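Local coordinates for bifunctional protein PutA (Bdellovibrio bacteriovorus, PDB 5UR2) that probably oxidises proline to glutamate in two steps, joining a flavin-dependent proline dehydrogenase and an NAD+-dependent L-glutamate gamma-semialdehyde dehydrogenase in one chain, at residues B[289-294]-B[345-350]; B[510-515]-B[666-671]; B[577-582]-B[642-647]. One frame throughout, in Å; residues are numbered along the deposited sequence.

Interaction 1: residues B[289-294]-B[345-350]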
ATOM      1  N   PHE B 289      41.256  24.502  35.010  1.00 27.62           N
ATOM      2  CA  PHE B 289      42.461  23.773  34.646  1.00 29.86           C
ATOM      3  C   PHE B 289      43.652  24.713  34.467  1.00 29.20           C
ATOM      4  O   PHE B 289      44.755  24.419  34.945  1.00 30.16           O
ATOM      5  CB  PHE B 289      42.199  22.965  33.371  1.00 20.95           C
ATOM      6  CG  PHE B 289      43.433  22.446  32.750  1.00 25.88           C
ATOM      7  CD1 PHE B 289      44.090  21.367  33.303  1.00 28.04           C
ATOM      8  CD2 PHE B 289      43.962  23.057  31.632  1.00 24.42           C
ATOM      9  CE1 PHE B 289      45.247  20.899  32.735  1.00 34.87           C
ATOM     10  CE2 PHE B 289      45.113  22.590  31.062  1.00 28.90           C
ATOM     11  CZ  PHE B 289      45.759  21.513  31.614  1.00 32.31           C
ATOM     12  N   ALA B 290      43.439  25.871  33.826  1.00 27.08           N
ATOM     13  CA  ALA B 290      44.529  26.831  33.650  1.00 27.29           C
ATOM     14  C   ALA B 290      45.092  27.266  34.995  1.00 35.44           C
ATOM     15  O   ALA B 290      46.309  27.434  35.151  1.00 43.17           O
ATOM     16  CB  ALA B 290      44.051  28.051  32.857  1.00 22.61           C
ATOM     17  N   GLN B 291      44.222  27.438  35.983  1.00 37.34           N
ATOM     18  CA  GLN B 291      44.693  27.805  37.308  1.00 36.18           C
ATOM     19  C   GLN B 291      45.499  26.666  37.925  1.00 31.19           C
ATOM     20  O   GLN B 291      46.627  26.865  38.385  1.00 34.05           O
ATOM     21  CB  GLN B 291      43.506  28.181  38.186  1.00 42.00           C
ATOM     22  CG  GLN B 291      43.907  28.871  39.468  1.00 49.29           C
ATOM     23  CD  GLN B 291      42.801  28.850  40.494  1.00 54.48           C
ATOM     24  OE1 GLN B 291      41.821  28.116  40.351  1.00 48.11           O
ATOM     25  NE2 GLN B 291      42.949  29.661  41.541  1.00 58.51           N
ATOM     26  N   LYS B 292      44.954  25.451  37.888  1.00 29.14           N
ATOM     27  CA  LYS B 292      45.669  24.298  38.422  1.00 34.30           C
ATOM     28  C   LYS B 292      46.992  24.095  37.691  1.00 31.42           C
ATOM     29  O   LYS B 292      48.011  23.765  38.312  1.00 35.08           O
ATOM     30  CB  LYS B 292      44.780  23.053  38.312  1.00 39.46           C
ATOM     31  CG  LYS B 292      45.491  21.726  38.533  1.00 40.94           C
ATOM     32  CD  LYS B 292      44.557  20.554  38.205  1.00 45.89           C
ATOM     33  N   ARG B 293      47.000  24.318  36.376  1.00 32.22           N
ATOM     34  CA  ARG B 293      48.234  24.173  35.612  1.00 34.58           C
ATOM     35  C   ARG B 293      49.308  25.130  36.116  1.00 37.68           C
ATOM     36  O   ARG B 293      50.487  24.767  36.191  1.00 39.89           O
ATOM     37  CB  ARG B 293      47.958  24.397  34.124  1.00 28.74           C
ATOM     38  CG  ARG B 293      49.203  24.336  33.251  1.00 33.55           C
ATOM     39  CD  ARG B 293      48.827  24.436  31.788  1.00 32.54           C
ATOM     40  NE  ARG B 293      49.942  24.213  30.871  1.00 30.55           N
ATOM     41  CZ  ARG B 293      50.491  25.162  30.113  1.00 25.80           C
ATOM     42  NH1 ARG B 293      50.044  26.415  30.158  1.00 25.43           N
ATOM     43  NH2 ARG B 293      51.484  24.856  29.294  1.00 24.65           N
ATOM     44  N   GLY B 294      48.911  26.342  36.509  1.00 31.80           N
ATOM     45  CA  GLY B 294      49.844  27.322  37.028  1.00 30.45           C
ATOM     46  C   GLY B 294      50.567  28.151  35.993  1.00 30.00           C
ATOM     47  O   GLY B 294      51.468  28.910  36.353  1.00 25.81           O
ATOM     48  N   ILE B 345      41.285  36.751  32.761  1.00 26.92           N
ATOM     49  CA  ILE B 345      42.408  36.879  31.846  1.00 31.09           C
ATOM     50  C   ILE B 345      43.742  36.647  32.550  1.00 34.00           C
ATOM     51  O   ILE B 345      44.734  36.318  31.891  1.00 37.17           O
ATOM     52  CB  ILE B 345      42.357  38.250  31.134  1.00 34.22           C
ATOM     53  CG1 ILE B 345      43.335  38.277  29.955  1.00 35.27           C
ATOM     54  CG2 ILE B 345      42.593  39.408  32.116  1.00 25.09           C
ATOM     55  CD1 ILE B 345      43.119  39.429  29.020  1.00 36.57           C
ATOM     56  N   LYS B 346      43.781  36.760  33.883  1.00 27.25           N
ATOM     57  CA  LYS B 346      45.005  36.441  34.621  1.00 31.37           C
ATOM     58  C   LYS B 346      45.439  34.992  34.416  1.00 28.84           C
ATOM     59  O   LYS B 346      46.638  34.696  34.429  1.00 34.72           O
ATOM     60  CB  LYS B 346      44.817  36.717  36.118  1.00 35.94           C
ATOM     61  N   PHE B 347      44.494  34.080  34.226  1.00 24.15           N
ATOM     62  CA  PHE B 347      44.806  32.657  34.145  1.00 26.33           C
ATOM     63  C   PHE B 347      44.777  32.101  32.732  1.00 28.79           C
ATOM     64  O   PHE B 347      45.444  31.095  32.460  1.00 27.82           O
ATOM     65  CB  PHE B 347      43.815  31.839  34.981  1.00 30.95           C
ATOM     66  CG  PHE B 347      43.744  32.239  36.423  1.00 39.07           C
ATOM     67  CD1 PHE B 347      44.804  31.982  37.279  1.00 41.58           C
ATOM     68  CD2 PHE B 347      42.616  32.864  36.928  1.00 40.83           C
ATOM     69  CE1 PHE B 347      44.741  32.336  38.618  1.00 47.77           C
ATOM     70  CE2 PHE B 347      42.548  33.222  38.271  1.00 44.22           C
ATOM     71  CZ  PHE B 347      43.610  32.959  39.114  1.00 43.82           C
ATOM     72  N   ILE B 348      43.976  32.692  31.853  1.00 26.11           N
ATOM     73  CA  ILE B 348      43.696  32.120  30.544  1.00 25.80           C
ATOM     74  C   ILE B 348      43.494  33.274  29.572  1.00 28.70           C
ATOM     75  O   ILE B 348      42.898  34.294  29.924  1.00 30.43           O
ATOM     76  CB  ILE B 348      42.478  31.173  30.651  1.00 28.75           C
ATOM     77  CG1 ILE B 348      42.307  30.297  29.405  1.00 27.71           C
ATOM     78  CG2 ILE B 348      41.199  31.948  31.055  1.00 23.75           C
ATOM     79  CD1 ILE B 348      41.261  29.181  29.607  1.00 27.03           C
ATOM     80  N   ARG B 349      44.002  33.125  28.347  1.00 23.01           N
ATOM     81  CA  ARG B 349      44.049  34.256  27.418  1.00 24.31           C
ATOM     82  C   ARG B 349      43.073  34.033  26.271  1.00 33.53           C
ATOM     83  O   ARG B 349      43.195  33.041  25.531  1.00 33.47           O
ATOM     84  CB  ARG B 349      45.466  34.469  26.889  1.00 23.78           C
ATOM     85  CG  ARG B 349      46.473  34.878  27.969  1.00 24.28           C
ATOM     86  CD  ARG B 349      46.206  36.296  28.540  1.00 33.11           C
ATOM     87  NE  ARG B 349      46.347  37.346  27.521  1.00 28.27           N
ATOM     88  CZ  ARG B 349      47.505  37.892  27.158  1.00 35.15           C
ATOM     89  NH1 ARG B 349      48.641  37.497  27.728  1.00 34.83           N
ATOM     90  NH2 ARG B 349      47.535  38.830  26.216  1.00 35.12           N
ATOM     91  N   PRO B 350      42.058  34.884  26.127  1.00 31.43           N
ATOM     92  CA  PRO B 350      41.145  34.749  24.991  1.00 30.22           C
ATOM     93  C   PRO B 350      41.696  35.421  23.744  1.00 32.44           C
ATOM     94  O   PRO B 350      42.362  36.460  23.805  1.00 24.51           O
ATOM     95  CB  PRO B 350      39.883  35.464  25.473  1.00 25.40           C
ATOM     96  CG  PRO B 350      40.436  36.554  26.370  1.00 32.45           C
ATOM     97  CD  PRO B 350      41.645  35.962  27.046  1.00 29.91           C
TER
HETATM   98  O   HOH W   1      47.221  30.138  34.598  1.00 34.21           O
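The side chains of Gln291 and Phe347 run alongside each other in the same direction, the aliphatic part of the glutamine laid over one face of the phenyl ring. The touching atom is Gln291 CG, which sits 4.1 Å from the centroid of the Phe347 ring and 28° off its normal, a CH-pi contact. It leans toward one side of the ring, with Gln291 CG 3.7 Å from Phe347 CE1. Gln291 keeps CG anti to the backbone N (chi1 -167°) and its chain extended, which lays the methylenes along the ring. The amide does not stack: its plane is inclined by 55° to the ring, and Gln291 NE2 approaches no closer than 4.1 Å to Phe347 CZ. The polar end thus continues past the aromatic rim while the methylenes make the contact.

One residue earlier, Ala290 points its methyl group into the other segment. Ala290 CB is 3.4 Å from Phe347 O, and the same methyl packs 4.1 Å from Ile348 CB, a small apolar contact on the buried side. No direct hydrogen bond crosses the interface. Instead a single water donates to both backbone carbonyls, lying 2.9 Å from Ala290 O and at the same distance from Phe347 O, so two acceptors that could not bond to each other are bridged.

Gln291 and Ala290 belong to the last turns of helix 279-293, which follows the fourth strand of the proline dehydrogenase TIM barrel; Phe347 and Ile348 come where the chain passes from helix 327-343 into the sixth strand, 349-353. Ile348 packs further on Leu341 of that helix and on Val299 of strand 298-302, the fifth strand, which follows helix 279-293 in the chain and pairs in parallel with strand 349-353.

Interaction 2: residues B[510-515]-B[666-671]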
ATOM      1  N   LYS B 510      22.203 -34.673  23.045  1.00 33.10           N
ATOM      2  CA  LYS B 510      23.179 -34.469  21.979  1.00 32.36           C
ATOM      3  C   LYS B 510      23.623 -33.015  22.059  1.00 38.04           C
ATOM      4  O   LYS B 510      22.845 -32.112  21.740  1.00 43.88           O
ATOM      5  CB  LYS B 510      22.581 -34.799  20.613  1.00 34.02           C
ATOM      6  N   ILE B 511      24.853 -32.787  22.515  1.00 37.14           N
ATOM      7  CA  ILE B 511      25.339 -31.452  22.843  1.00 34.54           C
ATOM      8  C   ILE B 511      26.338 -30.992  21.786  1.00 37.38           C
ATOM      9  O   ILE B 511      27.316 -31.691  21.497  1.00 37.57           O
ATOM     10  CB  ILE B 511      25.976 -31.430  24.241  1.00 36.34           C
ATOM     11  CG1 ILE B 511      24.917 -31.758  25.292  1.00 43.33           C
ATOM     12  CG2 ILE B 511      26.595 -30.065  24.517  1.00 31.72           C
ATOM     13  CD1 ILE B 511      25.439 -31.702  26.712  1.00 47.87           C
ATOM     14  N   PHE B 512      26.096 -29.808  21.222  1.00 34.72           N
ATOM     15  CA  PHE B 512      27.024 -29.158  20.305  1.00 32.72           C
ATOM     16  C   PHE B 512      27.773 -28.052  21.047  1.00 33.57           C
ATOM     17  O   PHE B 512      27.146 -27.189  21.675  1.00 37.29           O
ATOM     18  CB  PHE B 512      26.274 -28.584  19.103  1.00 33.93           C
ATOM     19  CG  PHE B 512      27.132 -27.755  18.194  1.00 37.95           C
ATOM     20  CD1 PHE B 512      28.018 -28.360  17.315  1.00 34.65           C
ATOM     21  CD2 PHE B 512      27.066 -26.369  18.228  1.00 32.88           C
ATOM     22  CE1 PHE B 512      28.806 -27.599  16.477  1.00 36.05           C
ATOM     23  CE2 PHE B 512      27.858 -25.600  17.385  1.00 31.28           C
ATOM     24  CZ  PHE B 512      28.728 -26.215  16.513  1.00 29.62           C
ATOM     25  N   ASP B 513      29.108 -28.100  21.009  1.00 33.25           N
ATOM     26  CA  ASP B 513      29.950 -27.105  21.676  1.00 30.36           C
ATOM     27  C   ASP B 513      30.269 -25.975  20.706  1.00 30.18           C
ATOM     28  O   ASP B 513      30.897 -26.208  19.668  1.00 29.11           O
ATOM     29  CB  ASP B 513      31.246 -27.737  22.188  1.00 29.11           C
ATOM     30  CG  ASP B 513      31.028 -28.660  23.395  1.00 35.16           C
ATOM     31  OD1 ASP B 513      30.006 -28.530  24.103  1.00 39.19           O
ATOM     32  OD2 ASP B 513      31.906 -29.497  23.667  1.00 35.87           O
ATOM     33  N   ARG B 514      29.887 -24.749  21.060  1.00 28.65           N
ATOM     34  CA  ARG B 514      30.134 -23.577  20.223  1.00 22.51           C
ATOM     35  C   ARG B 514      31.251 -22.754  20.856  1.00 28.82           C
ATOM     36  O   ARG B 514      31.068 -22.162  21.926  1.00 34.82           O
ATOM     37  CB  ARG B 514      28.850 -22.766  20.052  1.00 24.69           C
ATOM     38  CG  ARG B 514      29.053 -21.412  19.404  1.00 28.16           C
ATOM     39  CD  ARG B 514      29.759 -21.502  18.045  1.00 28.73           C
ATOM     40  NE  ARG B 514      29.924 -20.158  17.488  1.00 28.00           N
ATOM     41  CZ  ARG B 514      30.791 -19.832  16.538  1.00 24.06           C
ATOM     42  NH1 ARG B 514      31.596 -20.749  16.016  1.00 21.01           N
ATOM     43  NH2 ARG B 514      30.855 -18.575  16.117  1.00 23.53           N
ATOM     44  N   VAL B 515      32.405 -22.712  20.187  1.00 32.51           N
ATOM     45  CA  VAL B 515      33.579 -22.054  20.747  1.00 22.68           C
ATOM     46  C   VAL B 515      33.543 -20.556  20.452  1.00 29.31           C
ATOM     47  O   VAL B 515      32.849 -20.073  19.550  1.00 28.96           O
ATOM     48  CB  VAL B 515      34.882 -22.692  20.221  1.00 29.69           C
ATOM     49  CG1 VAL B 515      34.967 -24.180  20.603  1.00 24.25           C
ATOM     50  CG2 VAL B 515      34.975 -22.536  18.722  1.00 25.42           C
ATOM     51  N   PRO B 666      17.480 -21.734  14.943  1.00 22.52           N
ATOM     52  CA  PRO B 666      18.619 -20.818  14.799  1.00 19.16           C
ATOM     53  C   PRO B 666      19.853 -21.535  14.270  1.00 22.33           C
ATOM     54  O   PRO B 666      19.972 -22.761  14.325  1.00 24.14           O
ATOM     55  CB  PRO B 666      18.849 -20.323  16.233  1.00 20.12           C
ATOM     56  CG  PRO B 666      18.434 -21.537  17.081  1.00 20.04           C
ATOM     57  CD  PRO B 666      17.248 -22.140  16.342  1.00 17.37           C
ATOM     58  N   ALA B 667      20.784 -20.738  13.757  1.00 22.80           N
ATOM     59  CA  ALA B 667      22.071 -21.255  13.299  1.00 24.61           C
ATOM     60  C   ALA B 667      22.902 -21.793  14.467  1.00 23.53           C
ATOM     61  O   ALA B 667      22.941 -21.195  15.543  1.00 30.11           O
ATOM     62  CB  ALA B 667      22.840 -20.148  12.573  1.00 26.36           C
ATOM     63  N   GLU B 668      23.594 -22.921  14.245  1.00 21.46           N
ATOM     64  CA  GLU B 668      24.376 -23.530  15.322  1.00 24.00           C
ATOM     65  C   GLU B 668      25.480 -22.601  15.815  1.00 30.06           C
ATOM     66  O   GLU B 668      25.955 -22.754  16.950  1.00 31.45           O
ATOM     67  CB  GLU B 668      25.010 -24.859  14.862  1.00 27.17           C
ATOM     68  CG  GLU B 668      25.620 -24.797  13.466  1.00 39.87           C
ATOM     69  CD  GLU B 668      26.221 -26.117  13.004  1.00 52.11           C
ATOM     70  OE1 GLU B 668      25.445 -27.087  12.877  1.00 56.59           O
ATOM     71  OE2 GLU B 668      27.460 -26.184  12.762  1.00 53.39           O
ATOM     72  N   GLN B 669      25.907 -21.649  14.987  1.00 25.53           N
ATOM     73  CA  GLN B 669      26.964 -20.737  15.390  1.00 29.53           C
ATOM     74  C   GLN B 669      26.476 -19.652  16.335  1.00 29.97           C
ATOM     75  O   GLN B 669      27.286 -19.084  17.076  1.00 29.01           O
ATOM     76  CB  GLN B 669      27.588 -20.095  14.151  1.00 26.19           C
ATOM     77  CG  GLN B 669      28.258 -21.082  13.216  1.00 23.05           C
ATOM     78  CD  GLN B 669      27.323 -21.638  12.136  1.00 27.15           C
ATOM     79  OE1 GLN B 669      26.089 -21.541  12.233  1.00 23.96           O
ATOM     80  NE2 GLN B 669      27.920 -22.240  11.099  1.00 20.86           N
ATOM     81  N   SER B 670      25.166 -19.398  16.379  1.00 24.90           N
ATOM     82  CA  SER B 670      24.641 -18.252  17.099  1.00 19.39           C
ATOM     83  C   SER B 670      23.404 -18.612  17.930  1.00 21.53           C
ATOM     84  O   SER B 670      22.524 -17.769  18.145  1.00 19.05           O
ATOM     85  CB  SER B 670      24.350 -17.108  16.120  1.00 23.20           C
ATOM     86  OG  SER B 670      23.447 -17.499  15.101  1.00 20.35           O
ATOM     87  N   THR B 671      23.357 -19.831  18.473  1.00 20.97           N
ATOM     88  CA  THR B 671      22.187 -20.241  19.244  1.00 20.21           C
ATOM     89  C   THR B 671      22.171 -19.649  20.653  1.00 18.92           C
ATOM     90  O   THR B 671      21.090 -19.435  21.213  1.00 19.53           O
ATOM     91  CB  THR B 671      22.099 -21.765  19.265  1.00 24.59           C
ATOM     92  OG1 THR B 671      21.925 -22.232  17.920  1.00 23.41           O
ATOM     93  CG2 THR B 671      20.928 -22.238  20.127  1.00 25.29           C
TER
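Arg514 reaches from strand 511-516 to the turn at Glu668 and Gln669, its carbon chain bent at chi2 (55°) beyond CB. CG comes first, with Arg514 CG 3.7 Å from Gln669 O; next, Arg514 CD lies 3.9 Å from Gln669 CA. Arg514 NE then donates to Gln669 O at 2.9 Å, a weak bond because the N-H...O angle is only 122°. Arg514 CZ lies 4.0 Å from Gln669 CB, which sits over the centre of one guanidinium face. At the tip, NH2 is held by the carbonyls of Glu582 and Val823, while the Gln669 amide turns to Asp824.

Beside it, Phe512 lies crosswise to Glu668, with Phe512 CE2 3.5 Å from Glu668 O and 3.9 Å from Glu668 CB. Ala667 to Ser670 form a type I turn.

In the aldehyde dehydrogenase part, away from the annotated sites, the outermost strand of a small four-stranded sheet thus meets the loop between strand 661-665 and helix 671-684 through one weak bond and van der Waals packing, that of Gln669 CB over the guanidinium included. The arginine's firmer bonds tie the strand to helix 572-583 and the loop at Val823.

Interaction 3: residues B[577-582]-B[642-647]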
ATOM      1  N   ALA B 577      27.078  -8.068  24.445  1.00 16.38           N
ATOM      2  CA  ALA B 577      28.156  -8.930  24.914  1.00 22.50           C
ATOM      3  C   ALA B 577      28.017 -10.343  24.358  1.00 23.70           C
ATOM      4  O   ALA B 577      29.016 -10.950  23.947  1.00 21.14           O
ATOM      5  CB  ALA B 577      28.199  -8.943  26.445  1.00 21.46           C
ATOM      6  N   THR B 578      26.783 -10.859  24.281  1.00 20.46           N
ATOM      7  CA  THR B 578      26.587 -12.210  23.754  1.00 20.25           C
ATOM      8  C   THR B 578      27.060 -12.315  22.307  1.00 25.61           C
ATOM      9  O   THR B 578      27.678 -13.315  21.906  1.00 28.24           O
ATOM     10  CB  THR B 578      25.118 -12.616  23.845  1.00 20.75           C
ATOM     11  OG1 THR B 578      24.657 -12.426  25.180  1.00 26.22           O
ATOM     12  CG2 THR B 578      24.936 -14.119  23.424  1.00 21.54           C
ATOM     13  N   GLN B 579      26.738 -11.310  21.504  1.00 19.53           N
ATOM     14  CA  GLN B 579      27.152 -11.311  20.107  1.00 19.61           C
ATOM     15  C   GLN B 579      28.657 -11.123  19.974  1.00 17.77           C
ATOM     16  O   GLN B 579      29.285 -11.717  19.088  1.00 22.50           O
ATOM     17  CB  GLN B 579      26.407 -10.225  19.342  1.00 16.71           C
ATOM     18  CG  GLN B 579      24.922 -10.372  19.423  1.00 21.17           C
ATOM     19  CD  GLN B 579      24.247  -9.645  18.292  1.00 24.57           C
ATOM     20  OE1 GLN B 579      24.911  -9.229  17.341  1.00 24.39           O
ATOM     21  NE2 GLN B 579      22.932  -9.469  18.389  1.00 24.32           N
ATOM     22  N   VAL B 580      29.254 -10.296  20.828  1.00 17.96           N
ATOM     23  CA  VAL B 580      30.708 -10.142  20.789  1.00 17.50           C
ATOM     24  C   VAL B 580      31.388 -11.489  21.023  1.00 26.02           C
ATOM     25  O   VAL B 580      32.293 -11.887  20.279  1.00 25.64           O
ATOM     26  CB  VAL B 580      31.166  -9.091  21.816  1.00 23.22           C
ATOM     27  CG1 VAL B 580      32.683  -9.159  22.022  1.00 18.03           C
ATOM     28  CG2 VAL B 580      30.752  -7.713  21.344  1.00 19.66           C
ATOM     29  N   LEU B 581      30.932 -12.232  22.031  1.00 23.20           N
ATOM     30  CA  LEU B 581      31.644 -13.445  22.432  1.00 28.08           C
ATOM     31  C   LEU B 581      31.285 -14.655  21.566  1.00 27.03           C
ATOM     32  O   LEU B 581      32.173 -15.431  21.204  1.00 22.01           O
ATOM     33  CB  LEU B 581      31.374 -13.749  23.913  1.00 30.44           C
ATOM     34  CG  LEU B 581      31.918 -12.752  24.945  1.00 25.25           C
ATOM     35  CD1 LEU B 581      31.405 -13.076  26.323  1.00 27.66           C
ATOM     36  CD2 LEU B 581      33.444 -12.825  24.941  1.00 28.45           C
ATOM     37  N   GLU B 582      30.001 -14.845  21.224  1.00 18.65           N
ATOM     38  CA  GLU B 582      29.611 -16.053  20.501  1.00 27.84           C
ATOM     39  C   GLU B 582      29.861 -15.943  19.002  1.00 22.81           C
ATOM     40  O   GLU B 582      30.221 -16.931  18.362  1.00 22.21           O
ATOM     41  CB  GLU B 582      28.132 -16.384  20.736  1.00 28.70           C
ATOM     42  CG  GLU B 582      27.741 -17.729  20.161  1.00 29.29           C
ATOM     43  CD  GLU B 582      26.238 -17.983  20.152  1.00 35.96           C
ATOM     44  OE1 GLU B 582      25.455 -17.021  20.212  1.00 30.25           O
ATOM     45  OE2 GLU B 582      25.827 -19.163  20.089  1.00 36.36           O
ATOM     46  N   ASN B 642      25.038 -14.314  10.942  1.00 25.36           N
ATOM     47  CA  ASN B 642      25.864 -13.112  10.801  1.00 25.82           C
ATOM     48  C   ASN B 642      25.196 -11.854  11.347  1.00 26.11           C
ATOM     49  O   ASN B 642      25.893 -10.898  11.702  1.00 23.19           O
ATOM     50  CB  ASN B 642      26.288 -12.911   9.348  1.00 22.73           C
ATOM     51  CG  ASN B 642      25.143 -12.536   8.446  1.00 27.15           C
ATOM     52  OD1 ASN B 642      24.003 -12.953   8.652  1.00 24.58           O
ATOM     53  ND2 ASN B 642      25.448 -11.768   7.407  1.00 29.59           N
ATOM     54  N   PHE B 643      23.865 -11.799  11.384  1.00 22.75           N
ATOM     55  CA  PHE B 643      23.136 -10.784  12.148  1.00 23.92           C
ATOM     56  C   PHE B 643      22.282 -11.564  13.136  1.00 24.20           C
ATOM     57  O   PHE B 643      21.069 -11.726  12.931  1.00 22.99           O
ATOM     58  CB  PHE B 643      22.306  -9.861  11.257  1.00 24.69           C
ATOM     59  CG  PHE B 643      23.134  -8.894  10.462  1.00 23.76           C
ATOM     60  CD1 PHE B 643      23.716  -9.282   9.267  1.00 25.83           C
ATOM     61  CD2 PHE B 643      23.341  -7.600  10.917  1.00 27.50           C
ATOM     62  CE1 PHE B 643      24.498  -8.397   8.529  1.00 23.52           C
ATOM     63  CE2 PHE B 643      24.119  -6.701  10.187  1.00 26.27           C
ATOM     64  CZ  PHE B 643      24.706  -7.114   8.988  1.00 25.25           C
ATOM     65  N   PRO B 644      22.886 -12.052  14.222  1.00 20.77           N
ATOM     66  CA  PRO B 644      22.298 -13.190  14.952  1.00 19.54           C
ATOM     67  C   PRO B 644      21.041 -12.861  15.740  1.00 22.57           C
ATOM     68  O   PRO B 644      20.255 -13.780  15.994  1.00 23.97           O
ATOM     69  CB  PRO B 644      23.445 -13.653  15.864  1.00 24.40           C
ATOM     70  CG  PRO B 644      24.303 -12.433  16.041  1.00 29.82           C
ATOM     71  CD  PRO B 644      24.204 -11.656  14.755  1.00 26.45           C
ATOM     72  N   LEU B 645      20.807 -11.605  16.130  1.00 18.89           N
ATOM     73  CA  LEU B 645      19.532 -11.251  16.756  1.00 14.70           C
ATOM     74  C   LEU B 645      18.583 -10.572  15.780  1.00 21.36           C
ATOM     75  O   LEU B 645      17.389 -10.898  15.759  1.00 19.91           O
ATOM     76  CB  LEU B 645      19.740 -10.331  17.974  1.00 14.61           C
ATOM     77  CG  LEU B 645      18.529  -9.969  18.858  1.00 17.11           C
ATOM     78  CD1 LEU B 645      18.037 -11.204  19.643  1.00 15.76           C
ATOM     79  CD2 LEU B 645      18.803  -8.802  19.796  1.00 14.31           C
ATOM     80  N   ALA B 646      19.103  -9.654  14.954  1.00 21.13           N
ATOM     81  CA  ALA B 646      18.255  -8.777  14.152  1.00 27.93           C
ATOM     82  C   ALA B 646      17.456  -9.558  13.107  1.00 19.48           C
ATOM     83  O   ALA B 646      16.228  -9.445  13.043  1.00 17.91           O
ATOM     84  CB  ALA B 646      19.103  -7.677  13.494  1.00 13.96           C
ATOM     85  N   ILE B 647      18.131 -10.340  12.259  1.00 19.18           N
ATOM     86  CA  ILE B 647      17.423 -11.013  11.173  1.00 18.03           C
ATOM     87  C   ILE B 647      16.445 -12.047  11.735  1.00 18.71           C
ATOM     88  O   ILE B 647      15.266 -12.079  11.369  1.00 20.81           O
ATOM     89  CB  ILE B 647      18.422 -11.631  10.181  1.00 19.19           C
ATOM     90  CG1 ILE B 647      19.133 -10.500   9.413  1.00 23.46           C
ATOM     91  CG2 ILE B 647      17.697 -12.601   9.241  1.00 15.86           C
ATOM     92  CD1 ILE B 647      20.136 -10.950   8.326  1.00 22.00           C
TER
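Gln579 on helix 572-583 faces the loop that leads into helix 646-657, the backbones coming nearest at Gln579 and Pro644, whose CA atoms are 7.3 Å apart. That separation is bridged almost wholly by one side chain. Gln579 is extended beyond CG (chi2 -159°), which carries its amide across to the loop, where its two ends meet different residues. The oxygen end lies against the proline ring, with Gln579 OE1 3.5 Å from Pro644 CG and 3.6 Å from Pro644 CD; the two side chains cross at a slant. The nitrogen end comes up to the next residue, with Gln579 NE2 3.3 Å from Leu645 CB; here the glutamine runs square to the leucine.

No hydrogen bond joins the two segments directly, yet they share an acceptor. Asp593 OD2, on helix 587-611, takes the N-H of Gln579 NE2 together with the backbone N-H groups of Leu645 and Ala646 at the start of helix 646-657. Ile594 of helix 587-611 touches both Gln579 and Leu645.

Asn642, Phe643 and Pro644 follow Trp641 in the Trp-Asn-Phe-Pro sequence characteristic of the aldehyde dehydrogenase superfamily, and the Pro644 side chain lies about 12 Å from that of Cys780, the predicted active-site cysteine. Across the interface the glutamine offers only van der Waals contact, while its buried NE2 is satisfied by Asp593. Three donors converging on a single carboxylate oxygen would probably stabilise the negative charge of Asp593, fixing both the glutamine amide and the first turn of the helix around the same atom.

From the N terminus, interaction 1 comes first: it closes a loop of 50 residues within the proline dehydrogenase barrel and stands apart, its nearest atoms about 45 Å from interaction 2 and 34 Å from interaction 3. Both others belong to the aldehyde dehydrogenase part. There 510-515 opens a long loop that closes at 666-671, and the shorter loop from 577-582 to 642-647 falls entirely inside it. The two meet at Glu582, whose carboxylate accepts from Val672 N and Val673 N as helix 671-684 begins. Together they link edge strand 511-516, helix 572-583 and the starts of helices 646-657 and 671-684.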